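Local coordinates for protein L-ribulose 3-epimerase (Methylomonas sp. DH-1, PDB 7CJ7) that epimerises ketoses at C3 as a manganese-dependent homodimer with a TIM-barrel fold, working fastest on L-ribulose and more slowly on D-ribulose, D-allulose and D-fructose, at residues C114-Y119 / P255-T260; L70-S73 / D77-S80. All blocks are in the same frame, centred on the assembly; numbering follows the deposited sequence.

Contact 1 (C114-Y119 / P255-T260); sequences CALGKY and PKLSNT
Leu-116 and Thr-260 meet at the rim of the TIM barrel, where the loop after strand 107-112 faces the short helix 257-260. The methyl CG2 of Thr-260 presses on the backbone of the loop, 3.4 Å from the carbonyl O of Leu-116, and also faces CG of the same leucine. With OG1 set beside the backbone N (chi1 -60°), CG2 lies anti to that N and reaches the loop, while OG1 makes a weak hydrogen bond to the carbonyl O of Lys-256. Beside it CD2 of Leu-116 touches CD1 of Leu-257 at 3.7 Å, the two leucines crossing obliquely, branch against branch. This small apolar patch borders the active site: Leu-257 touches the bound L-sorbose, and Leu-116 packs on Glu-158, a sugar-binding residue. Farther out, Asn-259 O bonds to Lys-118 NZ of the second subunit, and Lys-118 NZ of this chain to Tyr-157 O of that subunit, so both segments take part in the dimer interface. The loop curls back on itself, Ala-115 N donating to the phenol OH of Tyr-119. At Gly-117, whose backbone angles (phi 144°, psi -167°) would jam a CB against the preceding carbonyl O, CA lies 4.0 Å from Thr-260 CG2.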
ATOM      1  N   CYS A 114       3.949   7.448  15.675  1.00  9.25           N
ATOM      2  CA  CYS A 114       4.796   8.040  14.607  1.00 10.26           C
ATOM      3  C   CYS A 114       3.965   8.961  13.709  1.00 11.01           C
ATOM      4  O   CYS A 114       2.731   9.038  13.896  1.00 11.21           O
ATOM      5  CB  CYS A 114       5.433   6.952  13.758  1.00 11.43           C
ATOM      6  SG  CYS A 114       4.243   6.088  12.709  1.00 14.28           S
ATOM      7  N   ALA A 115       4.619   9.634  12.764  1.00 11.76           N
ATOM      8  CA  ALA A 115       3.930  10.405  11.706  1.00 12.79           C
ATOM      9  C   ALA A 115       3.226   9.418  10.770  1.00 13.41           C
ATOM     10  O   ALA A 115       3.864   8.446  10.306  1.00 15.52           O
ATOM     11  CB  ALA A 115       4.906  11.289  10.970  1.00 13.48           C
ATOM     12  N   LEU A 116       1.935   9.625  10.533  1.00 13.40           N
ATOM     13  CA  LEU A 116       1.153   8.825   9.557  1.00 14.26           C
ATOM     14  C   LEU A 116       1.561   9.289   8.162  1.00 13.66           C
ATOM     15  O   LEU A 116       1.361  10.483   7.871  1.00 15.84           O
ATOM     16  CB  LEU A 116      -0.340   9.050   9.797  1.00 14.70           C
ATOM     17  CG  LEU A 116      -1.278   8.315   8.845  1.00 16.47           C
ATOM     18  CD1 LEU A 116      -1.145   6.818   9.000  1.00 17.02           C
ATOM     19  CD2 LEU A 116      -2.720   8.744   9.068  1.00 19.12           C
ATOM     20  N   GLY A 117       2.140   8.402   7.355  1.00 13.50           N
ATOM     21  CA  GLY A 117       2.469   8.713   5.952  1.00 14.78           C
ATOM     22  C   GLY A 117       3.764   8.074   5.495  1.00 14.51           C
ATOM     23  O   GLY A 117       4.255   7.166   6.183  1.00 12.92           O
ATOM     24  N   LYS A 118       4.268   8.509   4.338  1.00 15.90           N
ATOM     25  CA  LYS A 118       5.328   7.778   3.600  1.00 17.91           C
ATOM     26  C   LYS A 118       6.709   8.295   4.004  1.00 19.49           C
ATOM     27  O   LYS A 118       7.132   9.321   3.478  1.00 24.77           O
ATOM     28  CB  LYS A 118       5.182   7.908   2.083  1.00 24.19           C
ATOM     29  CG  LYS A 118       6.098   6.952   1.327  1.00 28.33           C
ATOM     30  CD  LYS A 118       6.345   7.275  -0.124  1.00 35.11           C
ATOM     31  CE  LYS A 118       5.593   6.346  -1.047  1.00 36.33           C
ATOM     32  NZ  LYS A 118       4.138   6.499  -0.840  1.00 31.62           N
ATOM     33  N   TYR A 119       7.396   7.573   4.877  1.00 14.67           N
ATOM     34  CA  TYR A 119       8.771   7.914   5.302  1.00 15.93           C
ATOM     35  C   TYR A 119       9.679   7.709   4.100  1.00 16.16           C
ATOM     36  O   TYR A 119       9.486   6.762   3.341  1.00 13.18           O
ATOM     37  CB  TYR A 119       9.198   7.042   6.480  1.00 14.89           C
ATOM     38  CG  TYR A 119       8.662   7.506   7.809  1.00 15.39           C
ATOM     39  CD1 TYR A 119       9.337   8.460   8.549  1.00 15.47           C
ATOM     40  CD2 TYR A 119       7.475   7.010   8.323  1.00 16.02           C
ATOM     41  CE1 TYR A 119       8.873   8.885   9.782  1.00 14.09           C
ATOM     42  CE2 TYR A 119       6.994   7.434   9.550  1.00 15.44           C
ATOM     43  CZ  TYR A 119       7.698   8.374  10.283  1.00 15.26           C
ATOM     44  OH  TYR A 119       7.248   8.809  11.496  1.00 16.11           O
ATOM     45  N   PRO A 255      -9.268  17.346   4.148  1.00 32.91           N
ATOM     46  CA  PRO A 255      -8.146  17.965   3.442  1.00 37.63           C
ATOM     47  C   PRO A 255      -6.784  17.319   3.721  1.00 39.20           C
ATOM     48  O   PRO A 255      -6.061  17.070   2.771  1.00 48.22           O
ATOM     49  CB  PRO A 255      -8.220  19.397   3.984  1.00 36.74           C
ATOM     50  CG  PRO A 255      -9.706  19.657   4.072  1.00 36.05           C
ATOM     51  CD  PRO A 255     -10.304  18.332   4.502  1.00 32.39           C
ATOM     52  N   LYS A 256      -6.471  17.053   4.993  1.00 36.69           N
ATOM     53  CA  LYS A 256      -5.181  16.430   5.390  1.00 38.77           C
ATOM     54  C   LYS A 256      -5.230  14.912   5.160  1.00 31.77           C
ATOM     55  O   LYS A 256      -4.504  14.428   4.244  1.00 33.29           O
ATOM     56  CB  LYS A 256      -4.835  16.728   6.851  1.00 42.99           C
ATOM     57  CG  LYS A 256      -3.559  16.035   7.310  1.00 47.30           C
ATOM     58  CD  LYS A 256      -2.794  16.757   8.390  1.00 51.73           C
ATOM     59  CE  LYS A 256      -2.896  16.055   9.726  1.00 49.51           C
ATOM     60  NZ  LYS A 256      -2.383  16.891  10.834  1.00 46.99           N
ATOM     61  N   LEU A 257      -6.030  14.196   5.966  1.00 22.98           N
ATOM     62  CA  LEU A 257      -6.017  12.709   6.088  1.00 20.11           C
ATOM     63  C   LEU A 257      -6.195  12.064   4.707  1.00 19.10           C
ATOM     64  O   LEU A 257      -5.466  11.105   4.414  1.00 16.29           O
ATOM     65  CB  LEU A 257      -7.122  12.259   7.055  1.00 20.65           C
ATOM     66  CG  LEU A 257      -7.168  10.761   7.377  1.00 21.83           C
ATOM     67  CD1 LEU A 257      -5.850  10.285   7.968  1.00 21.43           C
ATOM     68  CD2 LEU A 257      -8.320  10.435   8.327  1.00 21.24           C
ATOM     69  N   SER A 258      -7.119  12.568   3.885  1.00 16.83           N
ATOM     70  CA  SER A 258      -7.509  11.907   2.612  1.00 17.78           C
ATOM     71  C   SER A 258      -6.310  11.860   1.654  1.00 17.70           C
ATOM     72  O   SER A 258      -6.125  10.816   0.984  1.00 17.49           O
ATOM     73  CB  SER A 258      -8.713  12.567   1.998  1.00 18.97           C
ATOM     74  OG  SER A 258      -9.871  12.313   2.793  1.00 20.79           O
ATOM     75  N   ASN A 259      -5.506  12.927   1.605  1.00 17.59           N
ATOM     76  CA  ASN A 259      -4.341  13.014   0.688  1.00 18.95           C
ATOM     77  C   ASN A 259      -3.186  12.189   1.269  1.00 18.09           C
ATOM     78  O   ASN A 259      -2.480  11.526   0.480  1.00 16.10           O
ATOM     79  CB  ASN A 259      -3.992  14.467   0.370  1.00 21.79           C
ATOM     80  CG  ASN A 259      -5.038  15.091  -0.526  1.00 22.00           C
ATOM     81  OD1 ASN A 259      -5.569  14.427  -1.417  1.00 23.48           O
ATOM     82  ND2 ASN A 259      -5.348  16.352  -0.292  1.00 26.85           N
ATOM     83  N   THR A 260      -3.027  12.157   2.594  1.00 18.17           N
ATOM     84  CA  THR A 260      -2.029  11.274   3.255  1.00 17.67           C
ATOM     85  C   THR A 260      -2.331   9.810   2.899  1.00 16.58           C
ATOM     86  O   THR A 260      -1.365   9.033   2.663  1.00 18.93           O
ATOM     87  CB  THR A 260      -1.988  11.495   4.773  1.00 19.46           C
ATOM     88  OG1 THR A 260      -1.628  12.853   5.014  1.00 18.01           O
ATOM     89  CG2 THR A 260      -0.993  10.593   5.466  1.00 20.53           C
TER

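Contact 2 (L70-S73 / D77-S80); sequences LGLS and DVTS. With SOL (L-sorbose), chain C.
Strand 65-72 of the barrel runs out beside the sugar pocket, and the loop that follows it folds back so that Leu-72 and Val-78 touch. CD1 of Leu-72 lies 3.8 Å from CG2 of Val-78, with CG1 of the same valine slightly farther off; the two side chains cross at about a right angle, so one leucine methyl faces both branches of the valine. With chi1 at -58°, Leu-72 has its CG opposite its own carbonyl carbon, and the branch extends toward the loop. Val-78 in turn packs against helices 83-102 and 125-143. Just beyond the strand, CB of Asp-77 comes 3.6 Å from the carbonyl O of Ser-73.

The returning chain forms an Asx turn at Asp-77 overlapping the type I beta turn from Asp-77 to Ser-80. Asp-77 OD1 accepts from Thr-79 N at 3.0 Å and from Thr-79 OG1 at 2.6 Å, both donors approaching from the same face of the carboxylate and well out of its plane, while Ser-80 N bonds to Asp-77 O. OD2 is held by the phenol of Tyr-119, so both carboxylate oxygens of this buried residue have partners. Losing the carboxylate to an alanine here would probably leave Thr-79 N and OG1 and the Tyr-119 hydroxyl without their partner, and the turn freer to shift. At the other end of the contact, the strand borders the ligand: the carbonyl carbon of Leu-70 lies 3.1 Å from O5 of L-sorbose; the sugar is also hydrogen-bonded to Ser-69 OG.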
ATOM      1  N   LEU A  70      -6.073   8.888  15.806  1.00 12.92           N
ATOM      2  CA  LEU A  70      -5.363   9.959  15.079  1.00 13.53           C
ATOM      3  C   LEU A  70      -4.089   9.389  14.474  1.00 11.75           C
ATOM      4  O   LEU A  70      -3.738   8.254  14.777  1.00 13.91           O
ATOM      5  CB  LEU A  70      -5.075  11.113  16.037  1.00 14.85           C
ATOM      6  CG  LEU A  70      -4.171  10.768  17.215  1.00 15.74           C
ATOM      7  CD1 LEU A  70      -2.703  10.843  16.819  1.00 16.02           C
ATOM      8  CD2 LEU A  70      -4.458  11.669  18.399  1.00 18.39           C
ATOM      9  N   GLY A  71      -3.504  10.156  13.572  1.00 12.68           N
ATOM     10  CA  GLY A  71      -2.116  10.006  13.131  1.00 12.62           C
ATOM     11  C   GLY A  71      -1.357  11.267  13.453  1.00 12.14           C
ATOM     12  O   GLY A  71      -1.951  12.348  13.375  1.00 12.95           O
ATOM     13  N   LEU A  72      -0.093  11.152  13.837  1.00 11.05           N
ATOM     14  CA  LEU A  72       0.753  12.355  13.999  1.00 11.54           C
ATOM     15  C   LEU A  72       1.184  12.836  12.607  1.00 10.98           C
ATOM     16  O   LEU A  72       0.893  12.157  11.623  1.00 11.68           O
ATOM     17  CB  LEU A  72       1.937  12.004  14.897  1.00 10.97           C
ATOM     18  CG  LEU A  72       1.548  11.479  16.278  1.00 11.32           C
ATOM     19  CD1 LEU A  72       2.770  10.964  17.011  1.00 11.02           C
ATOM     20  CD2 LEU A  72       0.847  12.558  17.095  1.00 12.49           C
ATOM     21  N   SER A  73       1.832  13.988  12.538  1.00 11.98           N
ATOM     22  CA  SER A  73       2.396  14.567  11.300  1.00 13.27           C
ATOM     23  C   SER A  73       3.891  14.803  11.514  1.00 14.56           C
ATOM     24  O   SER A  73       4.370  14.520  12.637  1.00 13.97           O
ATOM     25  CB  SER A  73       1.674  15.832  10.940  1.00 14.40           C
ATOM     26  OG  SER A  73       1.958  16.844  11.889  1.00 15.06           O
ATOM     27  N   ASP A  77       5.974  14.264  15.168  1.00  9.57           N
ATOM     28  CA  ASP A  77       6.459  12.863  15.056  1.00 10.13           C
ATOM     29  C   ASP A  77       7.288  12.478  16.287  1.00  9.89           C
ATOM     30  O   ASP A  77       8.434  12.929  16.379  1.00 10.85           O
ATOM     31  CB  ASP A  77       7.283  12.703  13.783  1.00  9.81           C
ATOM     32  CG  ASP A  77       7.692  11.271  13.482  1.00 11.26           C
ATOM     33  OD1 ASP A  77       7.496  10.401  14.363  1.00 12.17           O
ATOM     34  OD2 ASP A  77       8.203  11.036  12.357  1.00 13.71           O
ATOM     35  N   VAL A  78       6.751  11.636  17.170  1.00  9.94           N
ATOM     36  CA  VAL A  78       7.408  11.248  18.455  1.00 10.10           C
ATOM     37  C   VAL A  78       8.590  10.299  18.222  1.00 10.45           C
ATOM     38  O   VAL A  78       9.282  10.015  19.220  1.00 12.49           O
ATOM     39  CB  VAL A  78       6.410  10.641  19.454  1.00 10.02           C
ATOM     40  CG1 VAL A  78       5.443  11.698  19.966  1.00  9.73           C
ATOM     41  CG2 VAL A  78       5.680   9.422  18.891  1.00 10.21           C
ATOM     42  N   THR A  79       8.842   9.856  16.983  1.00 10.78           N
ATOM     43  CA  THR A  79      10.051   9.065  16.610  1.00 11.89           C
ATOM     44  C   THR A  79      11.229  10.000  16.308  1.00 11.23           C
ATOM     45  O   THR A  79      12.378   9.515  16.257  1.00 11.62           O
ATOM     46  CB  THR A  79       9.824   8.161  15.391  1.00 12.49           C
ATOM     47  OG1 THR A  79       9.677   8.972  14.221  1.00 13.74           O
ATOM     48  CG2 THR A  79       8.625   7.256  15.559  1.00 13.05           C
ATOM     49  N   SER A  80      10.969  11.290  16.106  1.00 10.82           N
ATOM     50  CA  SER A  80      11.993  12.279  15.680  1.00 11.66           C
ATOM     51  C   SER A  80      13.186  12.316  16.648  1.00 12.01           C
ATOM     52  O   SER A  80      12.976  12.244  17.874  1.00 11.46           O
ATOM     53  CB  SER A  80      11.395  13.645  15.551  1.00 11.97           C
ATOM     54  OG  SER A  80      12.354  14.544  15.023  1.00 12.28           O
TER
HETATM   55  C1  SOL C 301      -4.917   4.754   8.343  1.00 18.34           C
HETATM   56  O1  SOL C 301      -4.632   4.056   7.154  1.00 15.98           O
HETATM   57  C2  SOL C 301      -5.897   4.018   9.199  1.00 16.34           C
HETATM   58  O2  SOL C 301      -6.059   2.817   9.063  1.00 14.15           O
HETATM   59  C3  SOL C 301      -6.721   4.812  10.203  1.00 18.35           C
HETATM   60  O3  SOL C 301      -7.246   3.968  11.203  1.00 13.86           O
HETATM   61  C4  SOL C 301      -5.904   5.937  10.829  1.00 21.18           C
HETATM   62  O4  SOL C 301      -4.794   5.379  11.535  1.00 28.39           O
HETATM   63  C5  SOL C 301      -6.703   6.809  11.799  1.00 24.39           C
HETATM   64  O5  SOL C 301      -5.818   7.708  12.465  1.00 31.17           O
HETATM   65  C6  SOL C 301      -7.799   7.612  11.129  1.00 26.53           C
HETATM   66  O6  SOL C 301      -8.533   8.366  12.098  1.00 23.74           O

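How the contacts relate
From the N terminus, the chain first leaves strand 65-72 and returns within a few residues, so contact 2 closes a very short loop before helix 83-102. After that helix and strand 107-112 comes segment 114-119, whose partner follows the last barrel strand, 242-245; contact 1 therefore spans roughly half the barrel. The two closures run in series, neither enclosing nor crossing the other. Their centres are about 10 Å apart, and they join directly: Leu-116 N probably hydrogen-bonds to Leu-72 O, while Cys-114 O packs against Leu-72 CB. Segment 114-119 thus bridges the end of the third strand and the short helix after the eighth.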